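Local coordinates for tubulin-like protein CetZ2 (Haloferax volcanii, PDB 4B45) that binds and probably hydrolyses GTP as a tubulin-like cytoskeletal protein that assembles into protofilaments and is involved in controlling archaeal cell shape, at residues E81-L86 against K117-V122; E95-V100 against Y123-Y128; V160-N165 against G220-L225; S256-S261 against S322-S327; G272-I277 against D302-S307. One frame throughout, in Å; residues are numbered along the deposited sequence.

Interaction 1: E81-L86 against K117-V122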
# COMPACT_ATOMS: atom_id res chain seq x y z
N GLU A 81 -4.21 -9.16 23.08
CA GLU A 81 -4.20 -10.40 22.30
C GLU A 81 -3.65 -10.17 20.89
O GLU A 81 -2.92 -11.01 20.35
CB GLU A 81 -5.60 -11.02 22.24
CG GLU A 81 -6.17 -11.47 23.59
CD GLU A 81 -6.60 -10.31 24.48
OE1 GLU A 81 -6.51 -9.14 24.04
OE2 GLU A 81 -7.03 -10.55 25.63
N VAL A 82 -3.99 -9.03 20.29
CA VAL A 82 -3.42 -8.66 19.00
C VAL A 82 -1.91 -8.42 19.10
O VAL A 82 -1.14 -9.08 18.39
CB VAL A 82 -4.11 -7.42 18.39
CG1 VAL A 82 -3.52 -7.10 17.03
CG2 VAL A 82 -5.62 -7.65 18.27
N MET A 83 -1.50 -7.51 19.98
CA MET A 83 -0.07 -7.22 20.21
C MET A 83 0.74 -8.48 20.52
O MET A 83 1.94 -8.55 20.21
CB MET A 83 0.12 -6.23 21.36
CG MET A 83 -0.61 -4.90 21.24
SD MET A 83 0.03 -3.77 19.99
CE MET A 83 1.58 -3.28 20.75
N SER A 84 0.10 -9.46 21.16
CA SER A 84 0.80 -10.68 21.57
C SER A 84 1.00 -11.66 20.43
O SER A 84 1.89 -12.51 20.48
CB SER A 84 0.06 -11.36 22.72
OG SER A 84 0.13 -10.54 23.87
N ALA A 85 0.17 -11.55 19.40
CA ALA A 85 0.41 -12.30 18.18
C ALA A 85 1.70 -11.76 17.54
O ALA A 85 2.44 -12.50 16.90
CB ALA A 85 -0.77 -12.17 17.22
N LEU A 86 1.97 -10.47 17.76
CA LEU A 86 3.13 -9.81 17.17
C LEU A 86 4.43 -10.01 17.94
O LEU A 86 5.50 -9.70 17.42
CB LEU A 86 2.88 -8.31 17.08
CG LEU A 86 1.82 -7.87 16.09
CD1 LEU A 86 1.66 -6.38 16.26
CD2 LEU A 86 2.26 -8.23 14.69
N LYS A 117 -2.02 3.46 16.32
CA LYS A 117 -1.64 4.32 17.43
C LYS A 117 -1.01 3.54 18.58
O LYS A 117 -0.13 4.05 19.28
CB LYS A 117 -2.86 5.10 17.94
CG LYS A 117 -2.56 6.04 19.08
CD LYS A 117 -3.80 6.78 19.52
CE LYS A 117 -3.48 7.79 20.62
NZ LYS A 117 -4.65 8.64 20.96
N ALA A 118 -1.43 2.30 18.78
CA ALA A 118 -0.82 1.47 19.81
C ALA A 118 0.61 1.06 19.44
O ALA A 118 1.52 1.11 20.27
CB ALA A 118 -1.69 0.24 20.08
N LEU A 119 0.81 0.66 18.19
CA LEU A 119 2.12 0.21 17.71
C LEU A 119 3.12 1.35 17.60
O LEU A 119 4.30 1.19 17.93
CB LEU A 119 1.96 -0.46 16.34
CG LEU A 119 1.28 -1.82 16.41
CD1 LEU A 119 0.68 -2.24 15.07
CD2 LEU A 119 2.28 -2.85 16.88
N ALA A 120 2.65 2.50 17.13
CA ALA A 120 3.51 3.67 16.97
C ALA A 120 4.08 4.12 18.31
O ALA A 120 5.13 4.75 18.37
CB ALA A 120 2.73 4.80 16.32
N GLY A 121 3.40 3.78 19.40
CA GLY A 121 3.78 4.25 20.71
C GLY A 121 4.68 3.31 21.47
O GLY A 121 4.84 3.45 22.69
N VAL A 122 5.27 2.34 20.78
CA VAL A 122 6.14 1.37 21.44
C VAL A 122 7.32 0.89 20.58
O VAL A 122 8.44 0.74 21.09
CB VAL A 122 5.36 0.13 21.93
CG1 VAL A 122 4.73 0.39 23.30
CG2 VAL A 122 4.33 -0.32 20.90

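Interaction 2: E95-V100 against Y123-Y128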
# COMPACT_ATOMS: atom_id res chain seq x y z
N GLU A 95 11.92 -3.60 9.73
CA GLU A 95 12.32 -2.23 9.46
C GLU A 95 11.13 -1.29 9.42
O GLU A 95 11.28 -0.07 9.41
CB GLU A 95 13.13 -2.16 8.17
CG GLU A 95 14.51 -2.77 8.35
CD GLU A 95 15.27 -2.92 7.04
OE1 GLU A 95 14.68 -3.39 6.05
OE2 GLU A 95 16.47 -2.57 7.03
N SER A 96 9.94 -1.89 9.43
CA SER A 96 8.71 -1.13 9.39
C SER A 96 7.57 -2.09 9.71
O SER A 96 7.76 -3.31 9.71
CB SER A 96 8.51 -0.52 8.00
OG SER A 96 8.36 -1.54 7.03
N ILE A 97 6.39 -1.53 10.00
CA ILE A 97 5.18 -2.32 10.19
C ILE A 97 4.04 -1.71 9.38
O ILE A 97 3.78 -0.50 9.46
CB ILE A 97 4.74 -2.39 11.68
CG1 ILE A 97 5.81 -3.10 12.52
CG2 ILE A 97 3.41 -3.14 11.82
CD1 ILE A 97 5.49 -3.11 14.00
N PHE A 98 3.38 -2.53 8.57
CA PHE A 98 2.22 -2.07 7.80
C PHE A 98 0.92 -2.57 8.42
O PHE A 98 0.72 -3.77 8.56
CB PHE A 98 2.30 -2.57 6.36
CG PHE A 98 3.14 -1.71 5.44
CD1 PHE A 98 2.58 -0.63 4.79
CD2 PHE A 98 4.48 -2.00 5.23
CE1 PHE A 98 3.34 0.16 3.93
CE2 PHE A 98 5.25 -1.22 4.38
CZ PHE A 98 4.67 -0.14 3.73
N VAL A 99 0.04 -1.65 8.83
CA VAL A 99 -1.31 -2.03 9.20
C VAL A 99 -2.18 -1.92 7.95
O VAL A 99 -2.40 -0.83 7.43
CB VAL A 99 -1.90 -1.14 10.34
CG1 VAL A 99 -3.40 -1.42 10.51
CG2 VAL A 99 -1.18 -1.39 11.66
N VAL A 100 -2.65 -3.06 7.44
CA VAL A 100 -3.39 -3.09 6.17
C VAL A 100 -4.90 -3.13 6.41
O VAL A 100 -5.40 -4.04 7.07
CB VAL A 100 -2.96 -4.31 5.32
CG1 VAL A 100 -3.54 -4.23 3.94
CG2 VAL A 100 -1.43 -4.41 5.26
N TYR A 123 7.08 0.65 19.30
CA TYR A 123 8.15 0.20 18.41
C TYR A 123 8.93 1.39 17.85
O TYR A 123 8.40 2.49 17.72
CB TYR A 123 7.59 -0.69 17.29
CG TYR A 123 7.13 -2.04 17.81
CD1 TYR A 123 8.05 -3.04 18.09
CD2 TYR A 123 5.79 -2.30 18.04
CE1 TYR A 123 7.65 -4.26 18.58
CE2 TYR A 123 5.37 -3.52 18.53
CZ TYR A 123 6.31 -4.50 18.80
OH TYR A 123 5.91 -5.72 19.29
N ASP A 124 10.21 1.16 17.54
CA ASP A 124 11.05 2.25 17.06
C ASP A 124 10.90 2.46 15.55
O ASP A 124 11.17 3.55 15.04
CB ASP A 124 12.52 2.04 17.43
CG ASP A 124 13.35 3.29 17.22
OD1 ASP A 124 12.76 4.39 17.15
OD2 ASP A 124 14.60 3.18 17.11
N VAL A 125 10.45 1.43 14.85
CA VAL A 125 10.33 1.50 13.39
C VAL A 125 9.06 2.22 12.96
O VAL A 125 8.10 2.31 13.74
CB VAL A 125 10.38 0.09 12.76
CG1 VAL A 125 11.77 -0.52 12.96
CG2 VAL A 125 9.32 -0.80 13.38
N PRO A 126 9.04 2.75 11.72
CA PRO A 126 7.79 3.40 11.31
C PRO A 126 6.61 2.43 11.27
O PRO A 126 6.77 1.25 10.93
CB PRO A 126 8.10 3.93 9.90
CG PRO A 126 9.39 3.27 9.50
CD PRO A 126 10.13 3.02 10.77
N VAL A 127 5.45 2.94 11.65
CA VAL A 127 4.19 2.22 11.47
C VAL A 127 3.39 2.89 10.35
O VAL A 127 3.01 4.05 10.45
CB VAL A 127 3.38 2.16 12.77
CG1 VAL A 127 2.12 1.32 12.59
CG2 VAL A 127 4.25 1.59 13.90
N TYR A 128 3.19 2.16 9.26
CA TYR A 128 2.47 2.66 8.10
C TYR A 128 1.11 2.00 8.04
O TYR A 128 0.96 0.86 8.45
CB TYR A 128 3.22 2.32 6.82
CG TYR A 128 4.63 2.89 6.76
CD1 TYR A 128 4.87 4.22 7.05
CD2 TYR A 128 5.71 2.08 6.42
CE1 TYR A 128 6.16 4.75 6.99
CE2 TYR A 128 7.01 2.60 6.38
CZ TYR A 128 7.22 3.94 6.66
OH TYR A 128 8.49 4.48 6.61

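Interaction 3: V160-N165 against G220-L225. With GSP (5'-guanosine-diphosphate-monothiophosphate), chain C.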
# COMPACT_ATOMS: atom_id res chain seq x y z
N VAL A 160 0.21 7.09 5.53
CA VAL A 160 -0.88 6.30 5.00
C VAL A 160 -0.74 6.16 3.49
O VAL A 160 -1.01 7.10 2.75
CB VAL A 160 -2.24 6.93 5.37
CG1 VAL A 160 -3.40 6.09 4.83
CG2 VAL A 160 -2.34 7.07 6.88
N LEU A 161 -0.31 4.99 3.04
CA LEU A 161 -0.24 4.70 1.61
C LEU A 161 -1.64 4.29 1.13
O LEU A 161 -2.20 3.29 1.58
CB LEU A 161 0.79 3.59 1.37
CG LEU A 161 0.90 2.97 -0.04
CD1 LEU A 161 1.17 4.04 -1.07
CD2 LEU A 161 1.97 1.85 -0.08
N LEU A 162 -2.22 5.07 0.23
CA LEU A 162 -3.61 4.85 -0.16
C LEU A 162 -3.76 4.08 -1.46
O LEU A 162 -3.07 4.35 -2.45
CB LEU A 162 -4.35 6.18 -0.29
CG LEU A 162 -4.84 6.88 0.97
CD1 LEU A 162 -5.61 8.16 0.59
CD2 LEU A 162 -5.70 5.94 1.82
N VAL A 163 -4.68 3.13 -1.45
CA VAL A 163 -5.11 2.43 -2.64
C VAL A 163 -6.54 2.81 -2.95
O VAL A 163 -7.45 2.58 -2.15
CB VAL A 163 -5.09 0.91 -2.40
CG1 VAL A 163 -5.64 0.17 -3.62
CG2 VAL A 163 -3.70 0.44 -2.05
N ASP A 164 -6.75 3.41 -4.12
CA ASP A 164 -8.09 3.71 -4.60
C ASP A 164 -8.64 2.53 -5.43
O ASP A 164 -8.14 2.24 -6.52
CB ASP A 164 -8.03 4.99 -5.43
CG ASP A 164 -9.39 5.44 -5.95
OD1 ASP A 164 -10.43 4.90 -5.50
OD2 ASP A 164 -9.41 6.35 -6.80
N ASN A 165 -9.66 1.84 -4.90
CA ASN A 165 -10.26 0.71 -5.61
C ASN A 165 -10.75 1.09 -7.00
O ASN A 165 -10.69 0.29 -7.93
CB ASN A 165 -11.44 0.12 -4.80
CG ASN A 165 -10.97 -0.89 -3.76
OD1 ASN A 165 -9.77 -1.15 -3.64
ND2 ASN A 165 -11.93 -1.47 -3.00
N GLY A 220 5.14 12.18 6.41
CA GLY A 220 3.83 11.83 6.93
C GLY A 220 2.68 12.08 5.98
O GLY A 220 2.86 12.43 4.80
N GLY A 221 1.47 11.86 6.48
CA GLY A 221 0.26 12.07 5.71
C GLY A 221 0.09 11.04 4.61
O GLY A 221 0.60 9.93 4.70
N ILE A 222 -0.62 11.43 3.55
CA ILE A 222 -0.99 10.49 2.51
C ILE A 222 0.15 10.20 1.55
O ILE A 222 0.88 11.10 1.13
CB ILE A 222 -2.23 10.99 1.73
CG1 ILE A 222 -3.46 10.93 2.63
CG2 ILE A 222 -2.47 10.16 0.50
CD1 ILE A 222 -4.67 11.59 2.04
N ALA A 223 0.32 8.92 1.21
CA ALA A 223 1.29 8.56 0.19
C ALA A 223 0.64 7.80 -0.96
O ALA A 223 -0.45 7.22 -0.81
CB ALA A 223 2.46 7.78 0.79
N ALA A 224 1.31 7.81 -2.11
CA ALA A 224 0.83 7.07 -3.27
C ALA A 224 1.98 6.32 -3.91
O ALA A 224 3.15 6.69 -3.77
CB ALA A 224 0.15 7.98 -4.28
N LEU A 225 1.65 5.24 -4.61
CA LEU A 225 2.70 4.43 -5.21
C LEU A 225 2.40 4.20 -6.67
O LEU A 225 1.41 3.57 -7.00
CB LEU A 225 2.85 3.09 -4.48
CG LEU A 225 4.02 2.24 -4.99
CD1 LEU A 225 5.35 3.04 -4.97
CD2 LEU A 225 4.18 0.92 -4.21
PG GSP C . -17.65 -5.03 7.90
O3B GSP C . -16.14 -5.01 8.42
S1G GSP C . -18.14 -3.62 6.47
O2G GSP C . -18.01 -6.44 7.35
O3G GSP C . -18.44 -4.67 9.10
PB GSP C . -14.81 -5.08 7.54
O1B GSP C . -14.17 -6.45 7.49
O2B GSP C . -13.80 -4.12 8.16
PA GSP C . -14.16 -4.85 4.82
O1A GSP C . -14.69 -5.87 3.84
O2A GSP C . -12.74 -5.23 5.16
O3A GSP C . -15.10 -4.65 6.05
O5' GSP C . -14.04 -3.45 4.16
C5' GSP C . -14.92 -2.98 3.20
C4' GSP C . -14.26 -2.14 2.19
O4' GSP C . -13.15 -2.79 1.67
C3' GSP C . -15.14 -1.84 1.04
O3' GSP C . -14.74 -0.62 0.55
C2' GSP C . -14.83 -2.89 0.07
O2' GSP C . -15.04 -2.40 -1.21
C1' GSP C . -13.41 -3.10 0.28
N9 GSP C . -12.93 -4.45 0.05
C8 GSP C . -13.48 -5.58 0.50
N7 GSP C . -12.71 -6.62 0.13
C5 GSP C . -11.64 -6.14 -0.57
C6 GSP C . -10.52 -6.76 -1.18
O6 GSP C . -10.34 -8.13 -1.16
N1 GSP C . -9.61 -5.98 -1.81
C2 GSP C . -9.77 -4.63 -1.84
N2 GSP C . -8.74 -3.84 -2.54
N3 GSP C . -10.81 -4.00 -1.27
C4 GSP C . -11.77 -4.75 -0.63

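Interaction 4: S256-S261 against S322-S327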
# COMPACT_ATOMS: atom_id res chain seq x y z
N SER A 256 -1.45 4.56 -7.34
CA SER A 256 -2.43 3.84 -6.54
C SER A 256 -3.57 4.75 -6.05
O SER A 256 -4.68 4.29 -5.79
CB SER A 256 -1.74 3.14 -5.36
OG SER A 256 -1.14 4.09 -4.50
N LEU A 257 -3.25 6.03 -5.92
CA LEU A 257 -4.21 7.11 -5.69
C LEU A 257 -4.16 8.12 -6.85
O LEU A 257 -3.12 8.73 -7.06
CB LEU A 257 -3.83 7.84 -4.41
CG LEU A 257 -4.64 9.10 -4.09
CD1 LEU A 257 -6.08 8.72 -3.68
CD2 LEU A 257 -3.96 9.90 -2.99
N PRO A 258 -5.27 8.32 -7.58
CA PRO A 258 -5.27 9.29 -8.70
C PRO A 258 -4.92 10.73 -8.29
O PRO A 258 -5.25 11.17 -7.18
CB PRO A 258 -6.72 9.26 -9.20
CG PRO A 258 -7.23 7.92 -8.79
CD PRO A 258 -6.55 7.59 -7.49
N ASP A 259 -4.30 11.46 -9.22
CA ASP A 259 -3.95 12.87 -9.04
C ASP A 259 -3.05 13.09 -7.80
O ASP A 259 -3.31 13.97 -6.98
CB ASP A 259 -5.21 13.75 -8.98
CG ASP A 259 -4.90 15.23 -9.17
OD1 ASP A 259 -3.91 15.55 -9.85
OD2 ASP A 259 -5.66 16.07 -8.63
N ALA A 260 -1.98 12.31 -7.70
CA ALA A 260 -1.08 12.39 -6.54
C ALA A 260 0.25 13.08 -6.84
O ALA A 260 1.22 12.87 -6.11
CB ALA A 260 -0.83 11.00 -5.99
N SER A 261 0.31 13.89 -7.89
CA SER A 261 1.57 14.55 -8.31
C SER A 261 2.13 15.51 -7.28
O SER A 261 3.33 15.53 -7.05
CB SER A 261 1.39 15.32 -9.62
OG SER A 261 1.71 14.52 -10.73
N SER A 322 -4.98 16.53 -4.11
CA SER A 322 -5.48 15.49 -5.00
C SER A 322 -6.99 15.61 -5.18
O SER A 322 -7.73 15.59 -4.20
CB SER A 322 -5.16 14.11 -4.44
OG SER A 322 -5.88 13.12 -5.14
N GLU A 323 -7.42 15.72 -6.43
CA GLU A 323 -8.84 15.89 -6.76
C GLU A 323 -9.68 14.76 -6.16
O GLU A 323 -10.76 14.99 -5.63
CB GLU A 323 -9.02 15.90 -8.28
CG GLU A 323 -9.95 16.98 -8.80
CD GLU A 323 -9.64 17.37 -10.24
OE1 GLU A 323 -8.81 16.68 -10.87
OE2 GLU A 323 -10.23 18.36 -10.73
N ARG A 324 -9.15 13.55 -6.27
CA ARG A 324 -9.81 12.35 -5.79
C ARG A 324 -9.98 12.38 -4.27
O ARG A 324 -11.08 12.12 -3.77
CB ARG A 324 -9.01 11.10 -6.24
CG ARG A 324 -9.46 9.78 -5.58
CD ARG A 324 -10.95 9.50 -5.74
NE ARG A 324 -11.23 8.10 -5.44
CZ ARG A 324 -12.30 7.65 -4.78
NH1 ARG A 324 -13.23 8.48 -4.33
NH2 ARG A 324 -12.42 6.34 -4.58
N VAL A 325 -8.91 12.71 -3.55
CA VAL A 325 -9.00 12.87 -2.09
C VAL A 325 -9.99 13.97 -1.69
O VAL A 325 -10.86 13.77 -0.84
CB VAL A 325 -7.62 13.14 -1.43
CG1 VAL A 325 -7.77 13.41 0.07
CG2 VAL A 325 -6.72 11.95 -1.63
N GLU A 326 -9.88 15.13 -2.33
CA GLU A 326 -10.77 16.23 -2.01
C GLU A 326 -12.22 15.90 -2.36
O GLU A 326 -13.13 16.22 -1.61
CB GLU A 326 -10.32 17.49 -2.73
CG GLU A 326 -8.94 17.96 -2.31
CD GLU A 326 -8.35 18.97 -3.29
OE1 GLU A 326 -8.84 19.05 -4.43
OE2 GLU A 326 -7.40 19.69 -2.90
N SER A 327 -12.41 15.25 -3.51
CA SER A 327 -13.74 14.81 -3.89
C SER A 327 -14.26 13.80 -2.86
O SER A 327 -15.40 13.90 -2.41
CB SER A 327 -13.72 14.19 -5.29
OG SER A 327 -14.99 13.65 -5.60

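Interaction 5: G272-I277 against D302-S307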
# COMPACT_ATOMS: atom_id res chain seq x y z
N GLY A 272 14.95 -3.16 -13.67
CA GLY A 272 15.20 -3.93 -14.88
C GLY A 272 16.62 -4.43 -14.90
O GLY A 272 17.35 -4.29 -13.92
N GLU A 273 17.04 -5.01 -16.02
CA GLU A 273 18.41 -5.47 -16.16
C GLU A 273 19.36 -4.28 -16.30
O GLU A 273 19.12 -3.40 -17.11
CB GLU A 273 18.53 -6.42 -17.35
CG GLU A 273 17.66 -7.65 -17.18
CD GLU A 273 18.12 -8.82 -18.01
OE1 GLU A 273 19.12 -8.67 -18.74
OE2 GLU A 273 17.47 -9.90 -17.94
N PRO A 274 20.43 -4.26 -15.48
CA PRO A 274 21.42 -3.16 -15.42
C PRO A 274 21.91 -2.68 -16.79
O PRO A 274 21.97 -1.46 -17.02
CB PRO A 274 22.57 -3.78 -14.63
CG PRO A 274 21.92 -4.75 -13.73
CD PRO A 274 20.71 -5.30 -14.47
N ASP A 275 22.25 -3.60 -17.68
CA ASP A 275 22.76 -3.25 -19.01
C ASP A 275 21.76 -2.50 -19.88
O ASP A 275 22.15 -1.83 -20.83
CB ASP A 275 23.22 -4.50 -19.77
CG ASP A 275 24.52 -5.07 -19.22
OD1 ASP A 275 25.28 -4.32 -18.57
OD2 ASP A 275 24.77 -6.28 -19.43
N THR A 276 20.47 -2.61 -19.58
CA THR A 276 19.43 -1.99 -20.41
C THR A 276 18.99 -0.61 -19.91
O THR A 276 18.31 0.13 -20.62
CB THR A 276 18.20 -2.91 -20.53
OG1 THR A 276 17.44 -2.87 -19.31
CG2 THR A 276 18.62 -4.34 -20.84
N ILE A 277 19.40 -0.26 -18.70
CA ILE A 277 18.98 1.00 -18.07
C ILE A 277 19.96 2.12 -18.39
O ILE A 277 21.09 2.12 -17.87
CB ILE A 277 18.90 0.82 -16.56
CG1 ILE A 277 17.93 -0.32 -16.21
CG2 ILE A 277 18.49 2.11 -15.89
CD1 ILE A 277 17.48 -0.34 -14.76
N ASP A 302 18.24 2.44 -8.49
CA ASP A 302 17.88 1.42 -9.46
C ASP A 302 17.79 0.05 -8.80
O ASP A 302 18.56 -0.26 -7.90
CB ASP A 302 18.89 1.39 -10.62
CG ASP A 302 18.87 2.67 -11.44
OD1 ASP A 302 18.00 3.53 -11.17
OD2 ASP A 302 19.73 2.81 -12.34
N PHE A 303 16.85 -0.75 -9.28
CA PHE A 303 16.58 -2.09 -8.78
C PHE A 303 16.96 -3.08 -9.88
O PHE A 303 16.16 -3.33 -10.79
CB PHE A 303 15.09 -2.20 -8.44
CG PHE A 303 14.68 -3.48 -7.77
CD1 PHE A 303 15.58 -4.51 -7.51
CD2 PHE A 303 13.35 -3.67 -7.40
CE1 PHE A 303 15.18 -5.69 -6.89
CE2 PHE A 303 12.93 -4.84 -6.77
CZ PHE A 303 13.85 -5.85 -6.52
N PRO A 304 18.17 -3.65 -9.82
CA PRO A 304 18.57 -4.64 -10.82
C PRO A 304 17.84 -5.98 -10.66
O PRO A 304 17.97 -6.63 -9.62
CB PRO A 304 20.07 -4.82 -10.54
CG PRO A 304 20.47 -3.62 -9.75
CD PRO A 304 19.28 -3.29 -8.92
N LEU A 305 17.08 -6.38 -11.67
CA LEU A 305 16.40 -7.68 -11.65
C LEU A 305 16.25 -8.29 -13.05
O LEU A 305 16.28 -7.58 -14.06
CB LEU A 305 15.05 -7.57 -10.94
CG LEU A 305 14.10 -6.43 -11.33
CD1 LEU A 305 13.43 -6.69 -12.67
CD2 LEU A 305 13.06 -6.22 -10.26
N GLU A 306 16.11 -9.61 -13.11
CA GLU A 306 15.91 -10.29 -14.38
C GLU A 306 14.52 -9.99 -14.93
O GLU A 306 13.50 -10.16 -14.23
CB GLU A 306 16.11 -11.80 -14.24
CG GLU A 306 15.86 -12.58 -15.52
CD GLU A 306 16.07 -14.08 -15.37
OE1 GLU A 306 16.29 -14.55 -14.23
OE2 GLU A 306 16.00 -14.80 -16.39
N SER A 307 14.48 -9.55 -16.18
CA SER A 307 13.23 -9.15 -16.82
C SER A 307 13.51 -8.87 -18.29
O SER A 307 14.66 -8.63 -18.68
CB SER A 307 12.70 -7.88 -16.14
OG SER A 307 11.46 -7.48 -16.68

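Interaction 1: E81-L86 against K117-V122
M83 and L86, near the end of helix 68-85, meet L119, A118 and V122 at the end of helix 107-120 through apolar contacts alone; no hydrogen bond crosses between the two segments. The sulfur contacts come first. M83 SD sits 3.9 Å from L119 CD2, the two side chains running antiparallel past one another, and the same sulfur comes within 4.4 Å of A118 CB. M83 is folded at both of its outer torsions (chi2 -71°, chi3 -71°), which swings the end of the chain across the gap instead of along its own helix. Its methyl CE then meets V122 CG2 tip to tip at 4.0 Å.

These helices are neighbours in the layered alpha/beta fold of the Tubulin/FtsZ GTPase domain, and both rest on strand 3-8: L86 touches V4 and I6, and L119 also reaches I6. The backbones come nearest at M83 CA and L119 CA, 8.1 Å apart, and side chains fill the interface.

The branched aliphatic contact lies deeper. L86 CD1 and L119 CD2 come together end to end at 3.6 Å, both leucines being buried. L119 CD2 is therefore shared, facing the leucine methyl and the methionine sulfur. At the exposed margin, V122 belongs to the loop just past helix 107-120, its amide bonded back to L119 O.

Interaction 2: E95-V100 against Y123-Y128
I97 and F98 pair with V127 and Y128 where a beta-alpha-beta crossover of the GTPase domain brings its two parallel strands, 96-102 and 127-133, side by side; helix 107-120 makes the connection. I97 turns both of its backbone polar atoms to the partner strand. Its amide N donates to P126 O at 3.0 Å, and I97 O takes the amide N of Y128 at 2.7 Å. Y128 O then accepts from V99 N, also at 2.7 Å, completing the alternating pattern of a parallel pair.

The side chains separate onto two faces. On the face with I97 and V127, I97 CD1 lies over one face of the Y123 ring, 4.1 Å from Y123 CD2, and the two side chains cross at about a right angle. V99 and V127 also pack against L119 of the connecting helix. Before the strand proper, V125 CB presses on E95 O at 3.5 Å.

The other face carries the rings of F98 and Y128, their planes inclined at 51°. The strand backbone itself places Y128 CB over the F98 ring as a CH-pi contact. The first torsion of Y128, with CG beside the backbone N (chi1 -59°), then decides where the tyrosine ring goes: CE2 lies toward S96 CB, and Y128 CD2 stands 3.6 Å above the F98 plane, offset toward the rim.

Interaction 3: V160-N165 against G220-L225
L162 and I222 cross obliquely on one side of a parallel strand pair that joins the tubulin-type nucleotide-binding domain, through strand 159-164, to strand 222-231 of the C-terminal domain. L162 CD1 meets I222 CG2 at 3.7 Å, with I222 CD1 almost as near. Across the sheet L161 does the corresponding work: its CG stands opposite the backbone N (chi1 172°), and CD1 is laid over the backbone at A223 and A224, with L161 CD1 reaching L225 CB at 3.9 Å. The leucines thus flank the second strand from opposite faces of the sheet.

Between them runs a short set of hydrogen bonds. V160 N to G221 O is almost straight, L162 N donates to A223 O, and A223 N donates to V160 O at 2.7 Å. The short strand axes make 53°, and the pairing is confined to V160-I222 and L161-A223. Where the strands diverge, S256 OG bonds to both L162 O and L225 N.

Past the strand end, the chain of 160-165 enters the nucleotide pocket. N165 turns its amide to the guanine of the bound GTP analogue; E138 and N183 bond to the same nucleotide. N165 OD1 accepts from GSP N2 at 3.1 Å, while N165 ND2 donates to GSP N3 at 3.3 Å.

Interaction 4: S256-S261 against S322-S327
L257 and V325 make the close-packed, inner part of this contact. L257 CD2 touches V325 CG2 at 3.7 Å, the side chains crossing at about a right angle, and L257 CD1 rests on the aliphatic part of R324, 4.0 Å from R324 CG. The P258 ring runs alongside the R324 chain, P258 CD 4.1 Å from R324 CG. Beyond that, the guanidinium of R324 reaches D164 at the end of strand 159-164 for a salt bridge and also bonds to P134 O, linking the helix start to the nucleotide-binding domain.

At the centre, S322 is the N-cap of helix 323-340. Its OG lies anti to the backbone N (chi1 167°), donates to P258 O at 2.9 Å in the carbonyl plane, and accepts a weak bond from V325 N. One hydroxyl therefore ties the loop 256-261 to the first turn of the C-terminal helix.

The solvent side is looser and charged. D259, with backbone angles in the left-handed helical region, extends its carboxylate to the helix start, where D259 OD2 accepts from E323 N at 2.8 Å; the amide comes from the anti side, 17° out of the carboxylate plane. The exposed E323 carboxylate is close by, with E323 OE1 3.9 Å from D259 OD2 and the two planes 48° apart. The helix amides would probably offset some of this repulsion, since D259 sits where the helix end is partially positive.

Interaction 5: G272-I277 against D302-S307
G272 lies against F303, P304 and L305 in parallel pairing at the edge of the C-terminal domain's sheet. G272 N donates to F303 O at 3.1 Å, and G272 O accepts from L305 N at the same length. P274 CG meets P304 CB at 3.7 Å, the two side chains lying roughly perpendicular. I277 CG2 passes D302 OD2 at 3.8 Å.

Next come the groups that hold this shell. E273 O takes both N and OG1 of T276, folding the chain into a tight turn after strand 263-272. On the partner segment, L305 CD2 sits over the centre of the F303 ring, 3.6 Å above it, while that ring is buried against helix 175-196. E306 OE1 and S307 OG bond to a bound peptide, which also packs on P274 and L305.

E273 extends its carboxylate alongside 305-307 to a weak bond from S307 N, 3.5 Å from E273 OE2. The same oxygen lies 3.2 Å from S307 O, another acceptor, and 5.3 Å from E306 OE2. The nearby acceptor and the E306 carboxylate would probably raise the proton affinity of E273 somewhat, while the weak S307 N bond works the other way.

Overall arrangement
Interactions 1 and 2 come first along the chain, with alternating segments, and touch through the packing of L119 on V99 and A120 on V127; their centres are about 10 Å apart within the GTPase domain. Interaction 3 begins on the next strand, 159-164, beside 127-133, and its centre is about 15 Å from that of interaction 2. There the sheet passes from the nucleotide-binding domain into the C-terminal domain. Interaction 4, about 9 Å from interaction 3 between centres, spans the same junction, as D164 bonds to R324 and S256. Interaction 5 is nested in the loop that interaction 4 closes, yet its centre lies about 30 Å from that of interaction 4, at the outer strand 298-304. The sheet thus extends from pocket to domain edge.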